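Local coordinates for protein CsuE (Acinetobacter baumannii, PDB 6FJY) that probably serves as the tip adhesion subunit of the archaic chaperone-usher Csu pili, which mediate attachment of the bacterium during biofilm formation, at residues Phe106-Pro111 and Leu173-Leu178; Val116-Tyr121 and Arg209-Thr214; Ser16-Leu19 and Gly23-Ser26; Ser56-Asn61 and Lys67-Ile72; Asp74-Ile79 and Val94-Gly99. All blocks are in the same frame, centred on the assembly; numbering follows the deposited sequence.

Contact 1. Residues Phe106-Pro111 and Leu173-Leu178; sequences FYIRLP and LSITVL
L110 and I175 carry the close part of this contact, their side chains meeting tip to tip. The nearest branches are L110 CD2 and I175 CD1, 3.6 Å apart. Beside them L110 CD1 reaches I175 CG2 at 4.0 Å, so each side chain uses two of its methyls. I175 has CG1 anti to its own carbonyl carbon (chi1 -62°) and a fully extended chi2, which carries CD1 out toward the partner strand while CG2, anti to the backbone N, meets L110 CD1. Packing is looser at the other end. I108 and L173 slide past each other in opposite directions, with I108 CD1 4.1 Å from L173 CD2, and I108 CG2 stands 4.3 Å from I175 CD1. The strands are not neighbours in a sheet: their axes stay 10.4 Å apart and run at 41°, as in the facing sheets of the Ig-like beta sandwich, where strand 103-110 lies between 24-31 and 67-73 and strand 167-184 beside 119-136. All four side chains are buried, and the contact between the strands is purely apolar. F59 packs on L173 and I175, and A70 on I108 and L110. Y107 and R109 belong to the outer face of their strand: both are partly exposed, and R109 lies over I71, L73 and N25, well away from L173-L178.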
# COMPACT_ATOMS: atom_id res chain seq x y z
N PHE D 106 11.51 -17.59 10.35
CA PHE D 106 10.23 -17.85 10.99
C PHE D 106 9.14 -17.16 10.16
O PHE D 106 9.42 -16.37 9.26
CB PHE D 106 10.20 -17.34 12.44
CG PHE D 106 10.87 -18.25 13.44
CD1 PHE D 106 11.66 -19.31 13.03
CD2 PHE D 106 10.70 -18.04 14.80
CE1 PHE D 106 12.27 -20.14 13.96
CE2 PHE D 106 11.30 -18.87 15.73
CZ PHE D 106 12.09 -19.92 15.31
N TYR D 107 7.89 -17.46 10.50
CA TYR D 107 6.77 -17.01 9.70
C TYR D 107 5.70 -16.41 10.61
O TYR D 107 5.42 -16.94 11.69
CB TYR D 107 6.18 -18.16 8.85
CG TYR D 107 7.19 -18.78 7.90
CD1 TYR D 107 7.36 -18.28 6.61
CD2 TYR D 107 7.99 -19.85 8.30
CE1 TYR D 107 8.30 -18.84 5.75
CE2 TYR D 107 8.92 -20.42 7.44
CZ TYR D 107 9.07 -19.91 6.17
OH TYR D 107 10.00 -20.47 5.32
N ILE D 108 5.12 -15.30 10.16
CA ILE D 108 3.95 -14.72 10.79
C ILE D 108 2.71 -15.15 10.02
O ILE D 108 2.65 -15.04 8.78
CB ILE D 108 4.05 -13.19 10.85
CG1 ILE D 108 5.26 -12.76 11.68
CG2 ILE D 108 2.79 -12.61 11.45
CD1 ILE D 108 5.34 -11.27 11.90
N ARG D 109 1.72 -15.64 10.74
CA ARG D 109 0.42 -16.01 10.20
C ARG D 109 -0.62 -15.08 10.82
O ARG D 109 -0.84 -15.10 12.03
CB ARG D 109 0.09 -17.47 10.51
CG ARG D 109 -1.20 -17.97 9.87
CD ARG D 109 -1.45 -19.45 10.15
NE ARG D 109 -0.48 -20.32 9.49
CZ ARG D 109 -0.36 -21.62 9.73
NH1 ARG D 109 -1.16 -22.22 10.61
NH2 ARG D 109 0.55 -22.34 9.08
N LEU D 110 -1.26 -14.26 9.98
CA LEU D 110 -2.42 -13.50 10.39
C LEU D 110 -3.68 -14.28 10.04
O LEU D 110 -3.96 -14.46 8.84
CB LEU D 110 -2.43 -12.14 9.73
CG LEU D 110 -1.27 -11.25 10.18
CD1 LEU D 110 -1.29 -9.92 9.46
CD2 LEU D 110 -1.36 -11.04 11.66
N PRO D 111 -4.44 -14.77 11.01
CA PRO D 111 -5.71 -15.45 10.69
C PRO D 111 -6.67 -14.54 9.94
O PRO D 111 -6.80 -13.35 10.25
CB PRO D 111 -6.26 -15.82 12.07
CG PRO D 111 -5.05 -15.94 12.93
CD PRO D 111 -4.07 -14.93 12.42
N LEU D 173 8.93 -7.30 16.15
CA LEU D 173 8.05 -7.63 15.04
C LEU D 173 6.97 -6.56 14.92
O LEU D 173 6.40 -6.12 15.93
CB LEU D 173 7.40 -9.01 15.24
CG LEU D 173 8.17 -10.29 14.91
CD1 LEU D 173 9.59 -10.29 15.47
CD2 LEU D 173 7.40 -11.49 15.45
N SER D 174 6.71 -6.14 13.69
CA SER D 174 5.72 -5.11 13.42
C SER D 174 4.93 -5.48 12.17
O SER D 174 5.44 -6.14 11.27
CB SER D 174 6.38 -3.74 13.24
OG SER D 174 5.41 -2.72 13.12
N ILE D 175 3.67 -5.05 12.15
CA ILE D 175 2.75 -5.30 11.05
C ILE D 175 2.10 -3.97 10.68
O ILE D 175 1.51 -3.30 11.53
CB ILE D 175 1.67 -6.33 11.42
CG1 ILE D 175 2.29 -7.68 11.75
CG2 ILE D 175 0.62 -6.46 10.30
CD1 ILE D 175 1.30 -8.67 12.34
N THR D 176 2.22 -3.59 9.41
CA THR D 176 1.66 -2.34 8.91
C THR D 176 0.45 -2.67 8.04
O THR D 176 0.60 -3.24 6.95
CB THR D 176 2.70 -1.54 8.13
OG1 THR D 176 3.80 -1.20 9.00
CG2 THR D 176 2.08 -0.27 7.60
N VAL D 177 -0.72 -2.29 8.51
CA VAL D 177 -1.97 -2.45 7.79
C VAL D 177 -2.15 -1.22 6.91
O VAL D 177 -2.12 -0.08 7.40
CB VAL D 177 -3.15 -2.61 8.77
CG1 VAL D 177 -4.42 -2.94 8.03
CG2 VAL D 177 -2.81 -3.68 9.81
N LEU D 178 -2.35 -1.45 5.59
CA LEU D 178 -2.39 -0.38 4.60
C LEU D 178 -3.81 -0.03 4.22
O LEU D 178 -4.69 -0.90 4.21
CB LEU D 178 -1.63 -0.79 3.34
CG LEU D 178 -0.13 -1.00 3.53
CD1 LEU D 178 0.51 -1.50 2.26
CD2 LEU D 178 0.51 0.30 3.96

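Contact 2. Residues Val116-Tyr121 and Arg209-Thr214; sequences VSPGVY and RCSVNT
P118 meets S211 and V212 where two beta-sandwich domains adjoin, the turn before strand 119-136 of one touching the loop after strand 202-210 of the other. The proline ring offers two carbons: P118 CG lies 3.8 Å from S211 CB, and P118 CD is equally far, 3.8 Å, from V212 CG2. The two side chains P118 and V212 cross obliquely. The same methyl, V212 CG2, also touches S117 CB at 3.7 Å; it lies between its own backbone N and carbonyl carbon, with CG1 beside the N (chi1 -70°). In the next shell, S211 OG donates to T214 OG1 at 3.1 Å, and T214 OG1 in turn donates to V212 O from well above the carbonyl plane. These two bonds hold the loop 211-214 in its curl, and S211 OG is also hydrogen-bonded to D180 N, tying it to the long strand 167-184; next to it, C210 is joined to C181 by a disulfide. On the other side S117 OG is held by E66. Y121 OH donates to S117 O at 2.6 Å, tilted 24° from the carbonyl plane, and thereby braces the turn that presents P118. The Y121 ring receives the turn's own backbone in return: G119 O lies in the ring plane at its edge, 3.2 Å from Y121 CD1.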
# COMPACT_ATOMS: atom_id res chain seq x y z
N VAL D 116 -9.50 -4.46 10.82
CA VAL D 116 -8.82 -3.48 11.65
C VAL D 116 -8.44 -2.28 10.80
O VAL D 116 -8.34 -2.36 9.57
CB VAL D 116 -7.57 -4.09 12.33
CG1 VAL D 116 -6.30 -3.85 11.50
CG2 VAL D 116 -7.41 -3.56 13.73
N SER D 117 -8.25 -1.14 11.46
CA SER D 117 -7.97 0.11 10.76
C SER D 117 -6.52 0.13 10.28
O SER D 117 -5.65 -0.53 10.85
CB SER D 117 -8.22 1.30 11.68
OG SER D 117 -7.35 1.29 12.79
N PRO D 118 -6.24 0.88 9.20
CA PRO D 118 -4.85 1.02 8.76
C PRO D 118 -4.02 1.74 9.82
O PRO D 118 -4.51 2.60 10.54
CB PRO D 118 -4.96 1.85 7.47
CG PRO D 118 -6.37 1.72 7.04
CD PRO D 118 -7.18 1.56 8.30
N GLY D 119 -2.76 1.37 9.88
CA GLY D 119 -1.85 1.90 10.87
C GLY D 119 -0.76 0.89 11.16
O GLY D 119 -0.71 -0.18 10.57
N VAL D 120 0.12 1.27 12.07
CA VAL D 120 1.20 0.38 12.49
C VAL D 120 0.75 -0.40 13.71
O VAL D 120 0.04 0.12 14.58
CB VAL D 120 2.50 1.15 12.76
CG1 VAL D 120 2.33 2.09 13.95
CG2 VAL D 120 3.63 0.18 12.99
N TYR D 121 1.12 -1.68 13.75
CA TYR D 121 0.67 -2.60 14.79
C TYR D 121 1.90 -3.31 15.34
O TYR D 121 2.49 -4.16 14.68
CB TYR D 121 -0.35 -3.58 14.22
CG TYR D 121 -1.71 -2.95 13.97
CD1 TYR D 121 -1.90 -2.07 12.92
CD2 TYR D 121 -2.79 -3.23 14.80
CE1 TYR D 121 -3.13 -1.47 12.70
CE2 TYR D 121 -4.02 -2.64 14.58
CZ TYR D 121 -4.19 -1.76 13.53
OH TYR D 121 -5.42 -1.18 13.31
N ARG D 209 -15.60 -0.11 -1.90
CA ARG D 209 -15.35 -0.63 -0.56
C ARG D 209 -13.94 -0.22 -0.15
O ARG D 209 -12.96 -0.65 -0.76
CB ARG D 209 -15.52 -2.15 -0.52
CG ARG D 209 -16.89 -2.62 -1.00
CD ARG D 209 -16.99 -4.14 -1.07
NE ARG D 209 -16.45 -4.76 0.13
CZ ARG D 209 -15.44 -5.62 0.15
NH1 ARG D 209 -14.86 -5.99 -0.99
NH2 ARG D 209 -15.02 -6.13 1.30
N CYS D 210 -13.86 0.60 0.89
CA CYS D 210 -12.61 1.19 1.34
C CYS D 210 -12.43 0.93 2.83
O CYS D 210 -13.40 0.74 3.57
CB CYS D 210 -12.56 2.70 1.05
SG CYS D 210 -12.23 3.22 -0.64
N SER D 211 -11.18 0.91 3.26
CA SER D 211 -10.89 0.93 4.69
C SER D 211 -11.32 2.27 5.29
O SER D 211 -11.62 3.23 4.58
CB SER D 211 -9.40 0.69 4.93
OG SER D 211 -8.64 1.38 3.95
N VAL D 212 -11.37 2.32 6.63
CA VAL D 212 -11.77 3.57 7.29
C VAL D 212 -10.79 4.68 6.93
O VAL D 212 -9.65 4.44 6.53
CB VAL D 212 -11.90 3.42 8.81
CG1 VAL D 212 -13.09 2.56 9.18
CG2 VAL D 212 -10.62 2.87 9.40
N ASN D 213 -11.27 5.92 7.07
CA ASN D 213 -10.61 7.11 6.53
C ASN D 213 -10.49 6.88 5.02
O ASN D 213 -11.52 6.58 4.39
CB ASN D 213 -9.31 7.35 7.27
CG ASN D 213 -9.50 7.28 8.77
OD1 ASN D 213 -8.76 6.59 9.48
ND2 ASN D 213 -10.53 7.97 9.26
N THR D 214 -9.31 6.98 4.43
CA THR D 214 -9.11 6.72 3.00
C THR D 214 -10.11 7.49 2.16
O THR D 214 -11.00 6.90 1.53
CB THR D 214 -9.24 5.24 2.68
OG1 THR D 214 -8.67 4.46 3.75
CG2 THR D 214 -8.49 4.93 1.39

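Contact 3. Residues Ser16-Leu19 and Gly23-Ser26; sequences SIYL and GENS
The Y18 ring and the E24 carboxylate stand almost upright to each other, their planes 87° apart and the side chains crossing at about a right angle. E24 OE1 approaches Y18 CE1 to 3.7 Å, obliquely to the ring. The carbonyl of G23 also comes in obliquely and closer, with G23 O 3.1 Å from Y18 CE1. It lies against the CD1-CE1 side of the ring, G23 O being 3.2 Å from Y18 CD1. The ring gets there because its CG lies anti to the backbone N (chi1 -179°), while E24 bends at chi2 to bring its carboxylate back. Helix 16-21 ends before G23, whose positive phi (59°) is readily adopted by glycine. The chain turns sharply here, putting G23 CA 3.0 Å from L19 O in a CA-H...O contact. L19 packs lightly on the same glycine, with L19 CD1 4.2 Å from G23 CA. This helix-to-strand turn links the two sheets of the sandwich. The helix follows strand 9-15, which pairs with 167-184, and S16 N meets L178 O; I17 N is hydrogen-bonded to D180. Beyond G23, strand 24-31 enters the facing sheet, where the backbone of E24 pairs with L110, against which L19 also packs. Y18 itself packs on L4 of the chaperone CsuC.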
# COMPACT_ATOMS: atom_id res chain seq x y z
N SER D 16 -5.69 -3.73 3.92
CA SER D 16 -6.67 -3.98 4.98
C SER D 16 -7.74 -4.97 4.54
O SER D 16 -8.08 -5.89 5.29
CB SER D 16 -7.29 -2.65 5.41
OG SER D 16 -8.22 -2.84 6.45
N ILE D 17 -8.26 -4.80 3.32
CA ILE D 17 -9.37 -5.64 2.87
C ILE D 17 -8.90 -7.06 2.62
O ILE D 17 -9.59 -8.03 2.97
CB ILE D 17 -10.01 -5.03 1.61
CG1 ILE D 17 -10.44 -3.59 1.88
CG2 ILE D 17 -11.18 -5.90 1.11
CD1 ILE D 17 -11.47 -3.46 2.98
N TYR D 18 -7.72 -7.22 2.01
CA TYR D 18 -7.15 -8.54 1.81
C TYR D 18 -6.97 -9.25 3.14
O TYR D 18 -7.29 -10.44 3.27
CB TYR D 18 -5.82 -8.41 1.06
CG TYR D 18 -5.10 -9.71 0.75
CD1 TYR D 18 -4.39 -10.38 1.75
CD2 TYR D 18 -5.09 -10.24 -0.53
CE1 TYR D 18 -3.72 -11.56 1.48
CE2 TYR D 18 -4.41 -11.42 -0.82
CZ TYR D 18 -3.73 -12.07 0.20
OH TYR D 18 -3.05 -13.24 -0.05
N LEU D 19 -6.48 -8.52 4.15
CA LEU D 19 -6.32 -9.07 5.49
C LEU D 19 -7.63 -9.64 6.03
O LEU D 19 -7.61 -10.63 6.76
CB LEU D 19 -5.78 -7.99 6.41
CG LEU D 19 -5.63 -8.32 7.89
CD1 LEU D 19 -4.75 -9.56 8.04
CD2 LEU D 19 -5.01 -7.14 8.61
N GLY D 23 -6.95 -13.04 5.01
CA GLY D 23 -5.94 -13.04 6.05
C GLY D 23 -4.57 -12.83 5.44
O GLY D 23 -4.39 -12.08 4.48
N GLU D 24 -3.58 -13.51 6.01
CA GLU D 24 -2.23 -13.50 5.47
C GLU D 24 -1.51 -14.68 6.09
O GLU D 24 -1.48 -14.81 7.32
CB GLU D 24 -1.52 -12.19 5.77
CG GLU D 24 -0.04 -12.22 5.46
CD GLU D 24 0.30 -11.50 4.19
OE1 GLU D 24 -0.47 -11.59 3.21
OE2 GLU D 24 1.36 -10.83 4.16
N ASN D 25 -0.96 -15.55 5.26
CA ASN D 25 -0.27 -16.74 5.71
C ASN D 25 1.16 -16.71 5.20
O ASN D 25 1.42 -16.20 4.10
CB ASN D 25 -1.00 -18.02 5.23
CG ASN D 25 -2.44 -18.11 5.75
OD1 ASN D 25 -2.75 -17.63 6.84
ND2 ASN D 25 -3.32 -18.74 4.98
N SER D 26 2.08 -17.21 6.01
CA SER D 26 3.48 -17.39 5.62
C SER D 26 4.10 -16.06 5.15
O SER D 26 4.41 -15.86 3.98
CB SER D 26 3.60 -18.47 4.53
OG SER D 26 4.92 -18.58 4.03

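Contact 4. Residues Ser56-Asn61 and Lys67-Ile72; sequences SNSFTN and KLNAII
N57, F59 and K67 have the most surface buried in this antiparallel hairpin. N57 works through its backbone: A70 N donates to N57 O at 2.7 Å, almost straight (171°) and in the carbonyl plane. Its side chain lies over the opposite segment, with N57 CB 3.2 Å from A70 O. F59 and L68 form the hydrogen-bonded pair. F59 N gives a straight bond to L68 O, 2.9 Å long, whereas L68 N reaches F59 O at 2.8 Å along a more bent path (136°). The F59 ring turns to the inner side of the sheet, where F59 CE1 meets A70 CB obliquely at 3.6 Å and N57 O lies at the ring edge, in plane; Y121 and A123 of strand 119-136 also touch it. K67 runs on the other side, alongside T60. K67 CG sits 3.5 Å from T60 CG2, the chain out to NZ stays along that methyl, and S58 OG touches it at K67 CD, 3.8 Å away. With T60 OG1 between backbone N and carbonyl carbon (chi1 41°) and bound to D124 and Q122 O, CG2 faces the lysine; S58 OG is likewise bound to D124. The hairpin is therefore amphipathic: backbone bonds set its register, F59, L68 and A70 supply apolar surface to the sandwich interior, and S58, T60, K67 and N69 give the other face its polar character.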
# COMPACT_ATOMS: atom_id res chain seq x y z
N SER D 56 4.82 -12.84 21.70
CA SER D 56 3.48 -12.27 21.78
C SER D 56 2.80 -12.49 20.44
O SER D 56 3.36 -12.13 19.40
CB SER D 56 3.51 -10.78 22.13
OG SER D 56 2.19 -10.29 22.41
N ASN D 57 1.62 -13.10 20.48
CA ASN D 57 0.77 -13.21 19.30
C ASN D 57 -0.10 -11.98 19.10
O ASN D 57 -0.87 -11.93 18.14
CB ASN D 57 -0.10 -14.47 19.39
CG ASN D 57 0.72 -15.75 19.41
OD1 ASN D 57 1.28 -16.17 18.40
ND2 ASN D 57 0.77 -16.40 20.57
N SER D 58 0.01 -10.99 19.98
CA SER D 58 -0.82 -9.79 19.95
C SER D 58 0.02 -8.60 19.50
O SER D 58 1.07 -8.32 20.09
CB SER D 58 -1.44 -9.53 21.32
OG SER D 58 -2.14 -8.29 21.33
N PHE D 59 -0.45 -7.91 18.47
CA PHE D 59 0.16 -6.69 17.95
C PHE D 59 -0.81 -5.54 18.14
O PHE D 59 -2.00 -5.67 17.85
CB PHE D 59 0.51 -6.82 16.46
CG PHE D 59 1.58 -7.84 16.17
CD1 PHE D 59 1.40 -9.18 16.49
CD2 PHE D 59 2.75 -7.47 15.53
CE1 PHE D 59 2.38 -10.11 16.21
CE2 PHE D 59 3.72 -8.40 15.24
CZ PHE D 59 3.54 -9.72 15.58
N THR D 60 -0.31 -4.40 18.59
CA THR D 60 -1.16 -3.27 18.98
C THR D 60 -0.91 -2.05 18.11
O THR D 60 0.24 -1.71 17.80
CB THR D 60 -0.93 -2.89 20.43
OG1 THR D 60 0.47 -2.94 20.72
CG2 THR D 60 -1.67 -3.82 21.35
N ASN D 61 -2.00 -1.38 17.75
CA ASN D 61 -1.94 -0.04 17.18
C ASN D 61 -1.80 0.96 18.32
O ASN D 61 -2.65 1.01 19.21
CB ASN D 61 -3.19 0.25 16.36
CG ASN D 61 -3.04 1.45 15.45
OD1 ASN D 61 -2.17 2.30 15.65
ND2 ASN D 61 -3.91 1.54 14.44
N LYS D 67 -6.07 -4.29 18.17
CA LYS D 67 -5.05 -5.32 18.32
C LYS D 67 -5.27 -6.41 17.28
O LYS D 67 -6.37 -6.96 17.18
CB LYS D 67 -5.07 -5.94 19.72
CG LYS D 67 -4.92 -4.94 20.86
CD LYS D 67 -4.69 -5.63 22.20
CE LYS D 67 -4.54 -4.62 23.33
NZ LYS D 67 -3.59 -5.07 24.41
N LEU D 68 -4.23 -6.70 16.51
CA LEU D 68 -4.24 -7.85 15.62
C LEU D 68 -3.71 -9.06 16.37
O LEU D 68 -2.94 -8.94 17.33
CB LEU D 68 -3.39 -7.60 14.38
CG LEU D 68 -3.94 -6.72 13.27
CD1 LEU D 68 -2.83 -6.42 12.29
CD2 LEU D 68 -5.10 -7.42 12.57
N ASN D 69 -4.12 -10.24 15.91
CA ASN D 69 -3.66 -11.50 16.48
C ASN D 69 -2.95 -12.29 15.40
O ASN D 69 -3.53 -12.58 14.35
CB ASN D 69 -4.83 -12.28 17.08
CG ASN D 69 -5.40 -11.60 18.31
OD1 ASN D 69 -6.60 -11.35 18.40
ND2 ASN D 69 -4.53 -11.28 19.27
N ALA D 70 -1.69 -12.62 15.65
CA ALA D 70 -0.87 -13.35 14.70
C ALA D 70 -0.54 -14.72 15.25
O ALA D 70 -0.93 -15.09 16.37
CB ALA D 70 0.41 -12.57 14.39
N ILE D 71 0.17 -15.49 14.45
CA ILE D 71 0.62 -16.83 14.81
C ILE D 71 2.05 -16.95 14.31
O ILE D 71 2.29 -16.78 13.11
CB ILE D 71 -0.25 -17.94 14.20
CG1 ILE D 71 -1.70 -17.82 14.68
CG2 ILE D 71 0.32 -19.30 14.52
CD1 ILE D 71 -2.62 -18.80 14.00
N ILE D 72 2.98 -17.20 15.22
CA ILE D 72 4.38 -17.31 14.83
C ILE D 72 4.72 -18.78 14.63
O ILE D 72 4.39 -19.63 15.46
CB ILE D 72 5.30 -16.66 15.87
CG1 ILE D 72 4.75 -15.30 16.29
CG2 ILE D 72 6.68 -16.47 15.28
CD1 ILE D 72 4.46 -14.40 15.12

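Contact 5. Residues Asp74-Ile79 and Val94-Gly99; sequences DSNNEI and VNLFSG
S75 and L96 come closest across two loops of the first sandwich domain, their CA atoms 6.9 Å apart. Residues D74-N77 form a type I beta turn, closed by N77 N to D74 O at 3.0 Å, just after strand 67-73. D74 N also bonds back to E78 O, so the turn sits at the head of a small closed loop. The opposite segment begins as the end of a 3-10 stretch, 94-96, where F97 N returns to V94 O, and then runs on without regular structure toward strand 103-110. A single methyl does the touching: L96 CD1 lies 3.6 Å from S75 CB and, as near, 3.6 Å from N76 OD1. L96 carries its CG anti to the carbonyl carbon (chi1 -67°) with chi2 extended, which sends CD1 straight across to the turn. N76 crosses the leucine at about a right angle. Both S75 and L96 also rest on L104, so strand 103-110 underlies the two loops, and S75 OG is fixed by a hydrogen bond to P105 O. The next residue, F97, turns its CB away from the turn, meets the ring of F38 and packs on C35, the partner of C2 in a disulfide. The turn itself is shaped by D74: its OD2 is bound to Y50 OH, leaving OD1 to hold the backbone. D74 OD1 takes a weak bond from N76 N at 3.3 Å, an Asx turn, and a short one from E78 N at 2.6 Å, which arrives on the syn side, 26° out of the carboxylate plane.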
# COMPACT_ATOMS: atom_id res chain seq x y z
N ASP D 74 7.84 -21.65 13.14
CA ASP D 74 9.27 -21.86 12.96
C ASP D 74 9.57 -22.26 11.52
O ASP D 74 8.71 -22.25 10.65
CB ASP D 74 9.78 -22.92 13.94
CG ASP D 74 9.05 -24.26 13.79
OD1 ASP D 74 8.29 -24.41 12.82
OD2 ASP D 74 9.24 -25.14 14.66
N SER D 75 10.82 -22.66 11.27
CA SER D 75 11.28 -22.92 9.92
C SER D 75 10.63 -24.16 9.30
O SER D 75 10.72 -24.35 8.09
CB SER D 75 12.80 -23.07 9.91
OG SER D 75 13.42 -21.95 10.51
N ASN D 76 9.99 -25.01 10.10
CA ASN D 76 9.27 -26.17 9.59
C ASN D 76 7.76 -25.94 9.56
O ASN D 76 7.00 -26.91 9.49
CB ASN D 76 9.61 -27.41 10.42
CG ASN D 76 11.07 -27.80 10.32
OD1 ASN D 76 11.60 -28.03 9.23
ND2 ASN D 76 11.74 -27.87 11.47
N ASN D 77 7.33 -24.68 9.60
CA ASN D 77 5.92 -24.29 9.68
C ASN D 77 5.21 -24.92 10.87
O ASN D 77 4.03 -25.28 10.80
CB ASN D 77 5.18 -24.59 8.37
CG ASN D 77 5.03 -23.36 7.49
OD1 ASN D 77 4.05 -22.62 7.60
ND2 ASN D 77 6.01 -23.12 6.62
N GLU D 78 5.90 -25.01 12.00
CA GLU D 78 5.31 -25.43 13.26
C GLU D 78 5.14 -24.24 14.20
O GLU D 78 6.03 -23.41 14.34
CB GLU D 78 6.15 -26.51 13.94
CG GLU D 78 6.07 -27.86 13.26
CD GLU D 78 6.42 -29.00 14.18
OE1 GLU D 78 7.50 -28.94 14.82
OE2 GLU D 78 5.62 -29.96 14.27
N ILE D 79 3.98 -24.20 14.86
CA ILE D 79 3.63 -23.11 15.76
C ILE D 79 4.56 -23.12 16.98
O ILE D 79 4.73 -24.15 17.64
CB ILE D 79 2.16 -23.22 16.19
CG1 ILE D 79 1.25 -23.12 14.97
CG2 ILE D 79 1.81 -22.15 17.21
CD1 ILE D 79 -0.20 -22.88 15.30
N VAL D 94 20.39 -27.60 7.26
CA VAL D 94 21.19 -26.50 6.73
C VAL D 94 20.51 -25.84 5.54
O VAL D 94 20.71 -24.65 5.29
CB VAL D 94 22.61 -26.98 6.38
CG1 VAL D 94 23.53 -26.86 7.59
CG2 VAL D 94 22.57 -28.42 5.88
N ASN D 95 19.68 -26.58 4.80
CA ASN D 95 19.11 -25.93 3.63
C ASN D 95 17.85 -25.11 3.95
O ASN D 95 17.21 -24.60 3.02
CB ASN D 95 18.86 -26.94 2.50
CG ASN D 95 17.90 -28.02 2.86
OD1 ASN D 95 16.91 -27.80 3.55
ND2 ASN D 95 18.18 -29.22 2.38
N LEU D 96 17.52 -24.93 5.23
CA LEU D 96 16.54 -23.93 5.64
C LEU D 96 17.15 -22.54 5.78
O LEU D 96 16.41 -21.55 5.84
CB LEU D 96 15.89 -24.34 6.96
CG LEU D 96 15.03 -25.60 6.82
CD1 LEU D 96 14.11 -25.81 8.01
CD2 LEU D 96 14.23 -25.58 5.49
N PHE D 97 18.47 -22.44 5.86
CA PHE D 97 19.11 -21.13 5.88
C PHE D 97 18.91 -20.47 4.52
O PHE D 97 19.31 -21.02 3.49
CB PHE D 97 20.59 -21.25 6.22
CG PHE D 97 20.83 -21.80 7.59
CD1 PHE D 97 20.53 -21.04 8.71
CD2 PHE D 97 21.37 -23.06 7.76
CE1 PHE D 97 20.75 -21.54 9.98
CE2 PHE D 97 21.60 -23.56 9.03
CZ PHE D 97 21.28 -22.80 10.15
N SER D 98 18.28 -19.30 4.52
CA SER D 98 17.80 -18.66 3.31
C SER D 98 18.48 -17.31 3.11
O SER D 98 18.67 -16.55 4.05
CB SER D 98 16.28 -18.46 3.37
OG SER D 98 15.80 -17.78 2.23
N GLY D 99 18.82 -17.03 1.86
CA GLY D 99 19.41 -15.77 1.51
C GLY D 99 20.91 -15.78 1.70
O GLY D 99 21.49 -16.71 2.27

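Overall arrangement
Contact 1 is the fully buried core of the first sandwich, packing one sheet on the other with methyls alone. Contact 4 is half core and half surface: its hairpin adds backbone bonds and a polar outer face. Contacts 2, 3 and 5 are also only partly buried. Contact 3 lies on helix 16-21 and strand 24-31, the latter a neighbour of strand 103-110 of contact 1. Contact 2, on strands 119-136 and 202-210, borders strand 167-184 of contact 1 where the second domain adjoins, its few carbon contacts backed by hydroxyl bonds. Contact 5, its centre about 32 Å from that of contact 2, is a slight meeting of loops that still touches contacts 1 and 4.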